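Local coordinates for protein carbonic anhydrase (Sordaria macrospora, PDB 4O1J) that probably catalyses the reversible hydration of carbon dioxide to hydrogencarbonate, as a zinc-dependent beta-class carbonic anhydrase assembled from four subunits, at residues A27-K32 against H38-L43; L122-I127 against P137-R142. One frame throughout, in Å; residues are numbered along the deposited sequence.

Interaction 1. Residues A27-K32 against H38-L43; sequences AWAGYK and HFFPKL
Phe40 drives the rim of its ring into helix 27-32, meeting Trp28, Ala29 and Lys32 together, and this is the close-packed side of the contact. Its edge is turned toward the face of the six-membered ring of Trp28 in an offset edge-to-face pair, the planes at 78° and CZ of Phe40 3.8 Å from CZ3 of Trp28. The neighbouring CE2 of Phe40 lies 3.5 Å from the carbonyl O of Ala29, whose methyl is small enough for the ring edge to lie beside the helix. Trp28 has CG anti to its own N (chi1 171°), a turn that brings the far end of the indole across to both phenylalanines.

Toward the more open side, Lys32 lies over one face of Phe39. Its CD sits 3.9 Å from the ring centroid in a CH-pi contact, and NZ follows over the same face, 4.2 Å from the centroid, as a cation-pi partner. A bend at chi2 (-70°) brings CD and NZ over the ring. Lysine suits this partly exposed place, offering methylenes to the ring and a charged end to the more open side. An alanine here removes the methylenes and the charge over that face, and the ring of Phe39 would probably be left freer to turn.

Gln70 touches Lys32 and Phe39 from a loop, while Thr65 and Gly199 of the second subunit pack on Trp28 and Phe40. Two consecutive helices joined by a short loop, their short segments at 102°, thus pack on the second subunit, consistent with the N-terminal helical arm of beta-carbonic anhydrases.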
ATOM      1  N   ALA A  27      22.794   3.177  29.814  1.00 34.89           N
ATOM      2  CA  ALA A  27      23.952   4.021  30.106  1.00 33.88           C
ATOM      3  C   ALA A  27      23.732   5.439  29.586  1.00 34.91           C
ATOM      4  O   ALA A  27      23.993   6.425  30.288  1.00 33.28           O
ATOM      5  CB  ALA A  27      25.213   3.423  29.510  1.00 32.10           C
ATOM      6  N   TRP A  28      23.235   5.530  28.356  1.00 37.17           N
ATOM      7  CA  TRP A  28      22.936   6.807  27.723  1.00 36.80           C
ATOM      8  C   TRP A  28      21.887   7.559  28.519  1.00 36.96           C
ATOM      9  O   TRP A  28      21.976   8.770  28.687  1.00 38.61           O
ATOM     10  CB  TRP A  28      22.449   6.600  26.289  1.00 35.89           C
ATOM     11  CG  TRP A  28      21.918   7.844  25.660  1.00 35.21           C
ATOM     12  CD1 TRP A  28      22.641   8.819  25.040  1.00 35.96           C
ATOM     13  CD2 TRP A  28      20.542   8.252  25.587  1.00 35.74           C
ATOM     14  NE1 TRP A  28      21.804   9.813  24.588  1.00 36.36           N
ATOM     15  CE2 TRP A  28      20.518   9.490  24.909  1.00 35.80           C
ATOM     16  CE3 TRP A  28      19.339   7.692  26.030  1.00 35.61           C
ATOM     17  CZ2 TRP A  28      19.322  10.176  24.662  1.00 35.14           C
ATOM     18  CZ3 TRP A  28      18.154   8.379  25.782  1.00 34.42           C
ATOM     19  CH2 TRP A  28      18.157   9.608  25.105  1.00 34.32           C
ATOM     20  N   ALA A  29      20.888   6.832  29.002  1.00 35.38           N
ATOM     21  CA  ALA A  29      19.830   7.429  29.800  1.00 34.32           C
ATOM     22  C   ALA A  29      20.372   7.926  31.140  1.00 34.58           C
ATOM     23  O   ALA A  29      19.976   8.990  31.609  1.00 33.11           O
ATOM     24  CB  ALA A  29      18.697   6.435  30.013  1.00 33.27           C
ATOM     25  N   GLY A  30      21.278   7.163  31.753  1.00 37.27           N
ATOM     26  CA  GLY A  30      21.875   7.589  33.010  1.00 40.20           C
ATOM     27  C   GLY A  30      22.670   8.871  32.823  1.00 43.75           C
ATOM     28  O   GLY A  30      22.559   9.817  33.619  1.00 43.32           O
ATOM     29  N   TYR A  31      23.447   8.915  31.744  1.00 48.70           N
ATOM     30  CA  TYR A  31      24.268  10.080  31.421  1.00 54.29           C
ATOM     31  C   TYR A  31      23.448  11.328  31.080  1.00 53.99           C
ATOM     32  O   TYR A  31      23.698  12.417  31.615  1.00 55.19           O
ATOM     33  CB  TYR A  31      25.188   9.751  30.242  1.00 60.16           C
ATOM     34  CG  TYR A  31      25.962  10.938  29.713  1.00 65.37           C
ATOM     35  CD1 TYR A  31      27.072  11.440  30.386  1.00 67.57           C
ATOM     36  CD2 TYR A  31      25.558  11.574  28.540  1.00 67.57           C
ATOM     37  CE1 TYR A  31      27.770  12.533  29.895  1.00 69.75           C
ATOM     38  CE2 TYR A  31      26.241  12.666  28.045  1.00 69.94           C
ATOM     39  CZ  TYR A  31      27.346  13.143  28.724  1.00 71.54           C
ATOM     40  OH  TYR A  31      28.028  14.232  28.224  1.00 73.12           O
ATOM     41  N   LYS A  32      22.463  11.155  30.202  1.00 52.19           N
ATOM     42  CA  LYS A  32      21.553  12.229  29.821  1.00 51.19           C
ATOM     43  C   LYS A  32      20.784  12.754  31.030  1.00 50.33           C
ATOM     44  O   LYS A  32      20.515  13.953  31.133  1.00 50.12           O
ATOM     45  CB  LYS A  32      20.574  11.742  28.743  1.00 50.50           C
ATOM     46  CG  LYS A  32      20.924  12.181  27.330  1.00 50.10           C
ATOM     47  CD  LYS A  32      20.711  13.674  27.167  1.00 49.48           C
ATOM     48  CE  LYS A  32      21.086  14.147  25.782  1.00 49.62           C
ATOM     49  NZ  LYS A  32      20.931  15.623  25.681  1.00 49.04           N
ATOM     50  N   HIS A  38      15.955  17.452  33.970  1.00 58.43           N
ATOM     51  CA  HIS A  38      14.642  17.834  33.440  1.00 58.64           C
ATOM     52  C   HIS A  38      14.485  17.488  31.968  1.00 53.62           C
ATOM     53  O   HIS A  38      13.458  17.776  31.361  1.00 53.36           O
ATOM     54  CB  HIS A  38      14.378  19.329  33.643  1.00 62.68           C
ATOM     55  CG  HIS A  38      14.190  19.716  35.074  1.00 66.38           C
ATOM     56  ND1 HIS A  38      15.107  20.474  35.769  1.00 68.13           N
ATOM     57  CD2 HIS A  38      13.195  19.433  35.948  1.00 67.79           C
ATOM     58  CE1 HIS A  38      14.681  20.650  37.007  1.00 69.26           C
ATOM     59  NE2 HIS A  38      13.523  20.027  37.142  1.00 69.03           N
ATOM     60  N   PHE A  39      15.510  16.870  31.399  1.00 49.40           N
ATOM     61  CA  PHE A  39      15.520  16.534  29.983  1.00 46.51           C
ATOM     62  C   PHE A  39      14.391  15.556  29.641  1.00 45.95           C
ATOM     63  O   PHE A  39      13.571  15.803  28.742  1.00 43.80           O
ATOM     64  CB  PHE A  39      16.883  15.949  29.612  1.00 43.99           C
ATOM     65  CG  PHE A  39      16.935  15.320  28.255  1.00 41.92           C
ATOM     66  CD1 PHE A  39      16.919  16.105  27.110  1.00 42.78           C
ATOM     67  CD2 PHE A  39      17.035  13.945  28.122  1.00 40.91           C
ATOM     68  CE1 PHE A  39      16.981  15.526  25.850  1.00 43.39           C
ATOM     69  CE2 PHE A  39      17.100  13.359  26.871  1.00 42.28           C
ATOM     70  CZ  PHE A  39      17.070  14.150  25.732  1.00 43.28           C
ATOM     71  N   PHE A  40      14.351  14.448  30.374  1.00 46.53           N
ATOM     72  CA  PHE A  40      13.351  13.416  30.140  1.00 47.56           C
ATOM     73  C   PHE A  40      11.922  13.803  30.549  1.00 48.59           C
ATOM     74  O   PHE A  40      10.981  13.506  29.812  1.00 48.82           O
ATOM     75  CB  PHE A  40      13.765  12.121  30.842  1.00 47.77           C
ATOM     76  CG  PHE A  40      14.924  11.428  30.185  1.00 48.09           C
ATOM     77  CD1 PHE A  40      14.844  11.034  28.858  1.00 47.10           C
ATOM     78  CD2 PHE A  40      16.092  11.171  30.892  1.00 48.21           C
ATOM     79  CE1 PHE A  40      15.908  10.405  28.245  1.00 47.22           C
ATOM     80  CE2 PHE A  40      17.161  10.534  30.286  1.00 47.48           C
ATOM     81  CZ  PHE A  40      17.069  10.149  28.962  1.00 47.48           C
ATOM     82  N   PRO A  41      11.741  14.445  31.720  1.00 49.72           N
ATOM     83  CA  PRO A  41      10.367  14.841  32.032  1.00 49.80           C
ATOM     84  C   PRO A  41       9.799  15.838  31.027  1.00 50.35           C
ATOM     85  O   PRO A  41       8.599  15.810  30.746  1.00 52.00           O
ATOM     86  CB  PRO A  41      10.499  15.477  33.418  1.00 48.87           C
ATOM     87  CG  PRO A  41      11.645  14.779  34.018  1.00 49.15           C
ATOM     88  CD  PRO A  41      12.622  14.659  32.883  1.00 50.13           C
ATOM     89  N   LYS A  42      10.658  16.699  30.493  1.00 49.23           N
ATOM     90  CA  LYS A  42      10.230  17.678  29.505  1.00 49.82           C
ATOM     91  C   LYS A  42       9.976  16.999  28.158  1.00 47.17           C
ATOM     92  O   LYS A  42       9.078  17.400  27.412  1.00 46.25           O
ATOM     93  CB  LYS A  42      11.270  18.794  29.390  1.00 53.78           C
ATOM     94  CG  LYS A  42      10.893  19.942  28.474  1.00 58.22           C
ATOM     95  CD  LYS A  42      12.010  20.983  28.447  1.00 62.00           C
ATOM     96  CE  LYS A  42      11.745  22.091  27.435  1.00 63.75           C
ATOM     97  NZ  LYS A  42      12.878  23.061  27.377  1.00 64.46           N
ATOM     98  N   LEU A  43      10.761  15.964  27.863  1.00 45.30           N
ATOM     99  CA  LEU A  43      10.546  15.160  26.661  1.00 41.70           C
ATOM    100  C   LEU A  43       9.189  14.485  26.679  1.00 39.42           C
ATOM    101  O   LEU A  43       8.496  14.423  25.664  1.00 40.81           O
ATOM    102  CB  LEU A  43      11.612  14.078  26.518  1.00 41.08           C
ATOM    103  CG  LEU A  43      12.666  14.284  25.438  1.00 41.40           C
ATOM    104  CD1 LEU A  43      13.298  12.953  25.074  1.00 41.10           C
ATOM    105  CD2 LEU A  43      12.074  14.966  24.225  1.00 41.60           C
TER

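Interaction 2. Residues L122-I127 against P137-R142; sequences LSDGRI and PLKTVR
Arg142, Leu122 and Lys139 bury the most surface where the loop leaving helix 116-122 faces helix 136-144, in the helical region beside the zinc-bearing sheet of the beta-carbonic anhydrase fold. Leu122 closes its helix, and Ser123 is the first residue to leave helical geometry, where the chain passes into the loop.

The apolar part of the contact is a methyl against a methylene: CD2 of Leu122 rests 3.8 Å from CG of Arg142. The CB of Leu122 is directed away from helix 136-144, but with CG anti to the carbonyl carbon (chi1 -77°) the branched end swings back to it. Leucine suits this place because its other neighbours, Leu149 and Ile162, are also apolar. Arginine suits the opposing one because its aliphatic stem can cover the leucine while the guanidinium continues beyond it; there NH1 has a weak, long ion pair with Asp150. Along the same stem, CD of Arg142 passes 4.1 Å from CA of Leu122.

One turn earlier on the helix, Lys139 reaches toward the loop. Its chain bends at chi2 (90°) and again at chi4 (45°), carrying CE to 3.6 Å from the carbonyl O of Ser123. The hydroxyl of Ser123 is engaged within its own part of the chain, at the end of helix 116-122, hydrogen-bonded to the carbonyl O of Gly120. Asp124, on the exposed turn, supplies the countercharge, and its side chain runs at about a right angle to that of the lysine. The amine also hydrogen-bonds the hydroxyl of Tyr143, a second partner that would help hold it beside the loop. Its link to the carboxylate is a long salt bridge, with NZ of Lys139 3.8 Å from OD1 of Asp124.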
ATOM      1  N   LEU A 122      19.865  -0.155 -10.534  1.00 37.56           N
ATOM      2  CA  LEU A 122      20.788  -0.104 -11.667  1.00 38.57           C
ATOM      3  C   LEU A 122      21.098  -1.481 -12.261  1.00 39.72           C
ATOM      4  O   LEU A 122      21.378  -1.596 -13.455  1.00 39.81           O
ATOM      5  CB  LEU A 122      22.087   0.592 -11.255  1.00 37.88           C
ATOM      6  CG  LEU A 122      22.010   2.116 -11.152  1.00 37.63           C
ATOM      7  CD1 LEU A 122      23.292   2.670 -10.554  1.00 39.01           C
ATOM      8  CD2 LEU A 122      21.742   2.741 -12.518  1.00 36.17           C
ATOM      9  N   SER A 123      21.047  -2.526 -11.441  1.00 52.74           N
ATOM     10  CA  SER A 123      21.263  -3.874 -11.957  1.00 54.81           C
ATOM     11  C   SER A 123      20.028  -4.321 -12.733  1.00 56.31           C
ATOM     12  O   SER A 123      18.961  -3.711 -12.627  1.00 56.57           O
ATOM     13  CB  SER A 123      21.583  -4.861 -10.837  1.00 54.76           C
ATOM     14  OG  SER A 123      20.442  -5.117 -10.043  1.00 54.47           O
ATOM     15  N   ASP A 124      20.177  -5.357 -13.547  1.00 57.83           N
ATOM     16  CA  ASP A 124      19.051  -5.852 -14.330  1.00 58.25           C
ATOM     17  C   ASP A 124      18.499  -7.199 -13.874  1.00 59.73           C
ATOM     18  O   ASP A 124      17.662  -7.793 -14.557  1.00 60.88           O
ATOM     19  CB  ASP A 124      19.431  -5.913 -15.800  1.00 58.26           C
ATOM     20  CG  ASP A 124      19.088  -4.636 -16.518  1.00 59.66           C
ATOM     21  OD1 ASP A 124      17.880  -4.397 -16.748  1.00 59.76           O
ATOM     22  OD2 ASP A 124      20.017  -3.865 -16.832  1.00 60.47           O
ATOM     23  N   GLY A 125      18.954  -7.674 -12.721  1.00 59.25           N
ATOM     24  CA  GLY A 125      18.472  -8.942 -12.213  1.00 59.22           C
ATOM     25  C   GLY A 125      17.266  -8.730 -11.325  1.00 57.98           C
ATOM     26  O   GLY A 125      17.024  -7.621 -10.858  1.00 57.06           O
ATOM     27  N   ARG A 126      16.497  -9.788 -11.101  1.00 58.43           N
ATOM     28  CA  ARG A 126      15.414  -9.717 -10.138  1.00 58.44           C
ATOM     29  C   ARG A 126      16.016  -9.703  -8.746  1.00 54.69           C
ATOM     30  O   ARG A 126      16.784 -10.592  -8.384  1.00 54.53           O
ATOM     31  CB  ARG A 126      14.452 -10.893 -10.299  1.00 62.47           C
ATOM     32  CG  ARG A 126      13.664 -10.859 -11.593  1.00 67.57           C
ATOM     33  CD  ARG A 126      12.235 -11.344 -11.410  1.00 71.71           C
ATOM     34  NE  ARG A 126      11.347 -10.281 -10.942  1.00 74.36           N
ATOM     35  CZ  ARG A 126      10.022 -10.298 -11.073  1.00 75.74           C
ATOM     36  NH1 ARG A 126       9.423 -11.322 -11.668  1.00 76.48           N
ATOM     37  NH2 ARG A 126       9.293  -9.288 -10.613  1.00 75.38           N
ATOM     38  N   ILE A 127      15.675  -8.686  -7.968  1.00 51.12           N
ATOM     39  CA  ILE A 127      16.135  -8.614  -6.590  1.00 48.53           C
ATOM     40  C   ILE A 127      15.321  -9.588  -5.744  1.00 47.48           C
ATOM     41  O   ILE A 127      15.766 -10.042  -4.688  1.00 45.84           O
ATOM     42  CB  ILE A 127      16.032  -7.185  -6.043  1.00 45.74           C
ATOM     43  CG1 ILE A 127      16.798  -6.236  -6.963  1.00 45.28           C
ATOM     44  CG2 ILE A 127      16.580  -7.099  -4.627  1.00 44.27           C
ATOM     45  CD1 ILE A 127      16.752  -4.805  -6.527  1.00 44.99           C
ATOM     46  N   PRO A 137       9.603   2.673  -8.916  1.00 29.68           N
ATOM     47  CA  PRO A 137       9.743   4.083  -9.317  1.00 27.63           C
ATOM     48  C   PRO A 137      11.198   4.557  -9.446  1.00 26.39           C
ATOM     49  O   PRO A 137      11.443   5.572 -10.105  1.00 24.54           O
ATOM     50  CB  PRO A 137       9.027   4.846  -8.191  1.00 26.87           C
ATOM     51  CG  PRO A 137       8.999   3.906  -7.039  1.00 27.97           C
ATOM     52  CD  PRO A 137       8.860   2.546  -7.647  1.00 29.25           C
ATOM     53  N   LEU A 138      12.137   3.841  -8.830  1.00 26.91           N
ATOM     54  CA  LEU A 138      13.563   4.126  -9.004  1.00 27.82           C
ATOM     55  C   LEU A 138      14.054   3.515 -10.316  1.00 29.63           C
ATOM     56  O   LEU A 138      14.900   4.085 -11.008  1.00 28.33           O
ATOM     57  CB  LEU A 138      14.380   3.592  -7.825  1.00 27.42           C
ATOM     58  CG  LEU A 138      15.309   4.569  -7.097  1.00 25.46           C
ATOM     59  CD1 LEU A 138      16.202   3.828  -6.115  1.00 25.34           C
ATOM     60  CD2 LEU A 138      16.142   5.369  -8.078  1.00 25.47           C
ATOM     61  N   LYS A 139      13.519   2.342 -10.640  1.00 32.88           N
ATOM     62  CA  LYS A 139      13.788   1.687 -11.916  1.00 33.09           C
ATOM     63  C   LYS A 139      13.229   2.544 -13.048  1.00 32.71           C
ATOM     64  O   LYS A 139      13.791   2.589 -14.141  1.00 33.04           O
ATOM     65  CB  LYS A 139      13.172   0.284 -11.936  1.00 33.02           C
ATOM     66  CG  LYS A 139      13.912  -0.737 -12.791  1.00 33.57           C
ATOM     67  CD  LYS A 139      14.976  -1.463 -11.960  1.00 33.84           C
ATOM     68  CE  LYS A 139      15.539  -2.701 -12.652  1.00 34.55           C
ATOM     69  NZ  LYS A 139      15.884  -2.488 -14.085  1.00 35.28           N
ATOM     70  N   THR A 140      12.130   3.245 -12.774  1.00 32.18           N
ATOM     71  CA  THR A 140      11.543   4.146 -13.762  1.00 33.20           C
ATOM     72  C   THR A 140      12.447   5.342 -14.011  1.00 33.69           C
ATOM     73  O   THR A 140      12.612   5.775 -15.145  1.00 33.19           O
ATOM     74  CB  THR A 140      10.146   4.640 -13.325  1.00 33.01           C
ATOM     75  OG1 THR A 140       9.241   3.531 -13.281  1.00 32.56           O
ATOM     76  CG2 THR A 140       9.607   5.670 -14.308  1.00 32.67           C
ATOM     77  N   VAL A 141      13.055   5.855 -12.949  1.00 36.82           N
ATOM     78  CA  VAL A 141      14.032   6.933 -13.075  1.00 38.42           C
ATOM     79  C   VAL A 141      15.260   6.436 -13.848  1.00 39.59           C
ATOM     80  O   VAL A 141      15.878   7.187 -14.607  1.00 40.37           O
ATOM     81  CB  VAL A 141      14.442   7.480 -11.692  1.00 37.74           C
ATOM     82  CG1 VAL A 141      15.592   8.464 -11.813  1.00 37.83           C
ATOM     83  CG2 VAL A 141      13.254   8.154 -11.036  1.00 36.77           C
ATOM     84  N   ARG A 142      15.592   5.162 -13.665  1.00 39.41           N
ATOM     85  CA  ARG A 142      16.708   4.546 -14.378  1.00 39.19           C
ATOM     86  C   ARG A 142      16.474   4.604 -15.876  1.00 39.36           C
ATOM     87  O   ARG A 142      17.352   5.006 -16.642  1.00 40.49           O
ATOM     88  CB  ARG A 142      16.894   3.088 -13.947  1.00 39.33           C
ATOM     89  CG  ARG A 142      18.307   2.564 -14.097  1.00 39.96           C
ATOM     90  CD  ARG A 142      18.336   1.190 -14.729  1.00 42.07           C
ATOM     91  NE  ARG A 142      18.312   1.290 -16.182  1.00 46.09           N
ATOM     92  CZ  ARG A 142      19.395   1.446 -16.940  1.00 48.85           C
ATOM     93  NH1 ARG A 142      20.597   1.511 -16.380  1.00 47.86           N
ATOM     94  NH2 ARG A 142      19.279   1.534 -18.261  1.00 51.02           N
TER

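In the fold
Interactions 1 and 2 lie on opposite sides of the chain's centre, with about 44 Å between their centres, and share no helix or strand. Interaction 1 is partly buried, and the second subunit covers part of it; aromatic rings and a lysine over a ring face dominate its chemistry. Interaction 2 is a surface contact, where one arginine stem meets a leucine and a lysine reaches a carbonyl and, at long range, a carboxylate. Neither has a hydrogen bond between its two segments. A lysine serves in both, meeting a ring in 27-32/38-43 and an acidic loop in 122-127/137-142. Interaction 1 belongs to the N-terminal arm, away from the metal, whereas the Leu122 side chain is about 12 Å from the zinc ion.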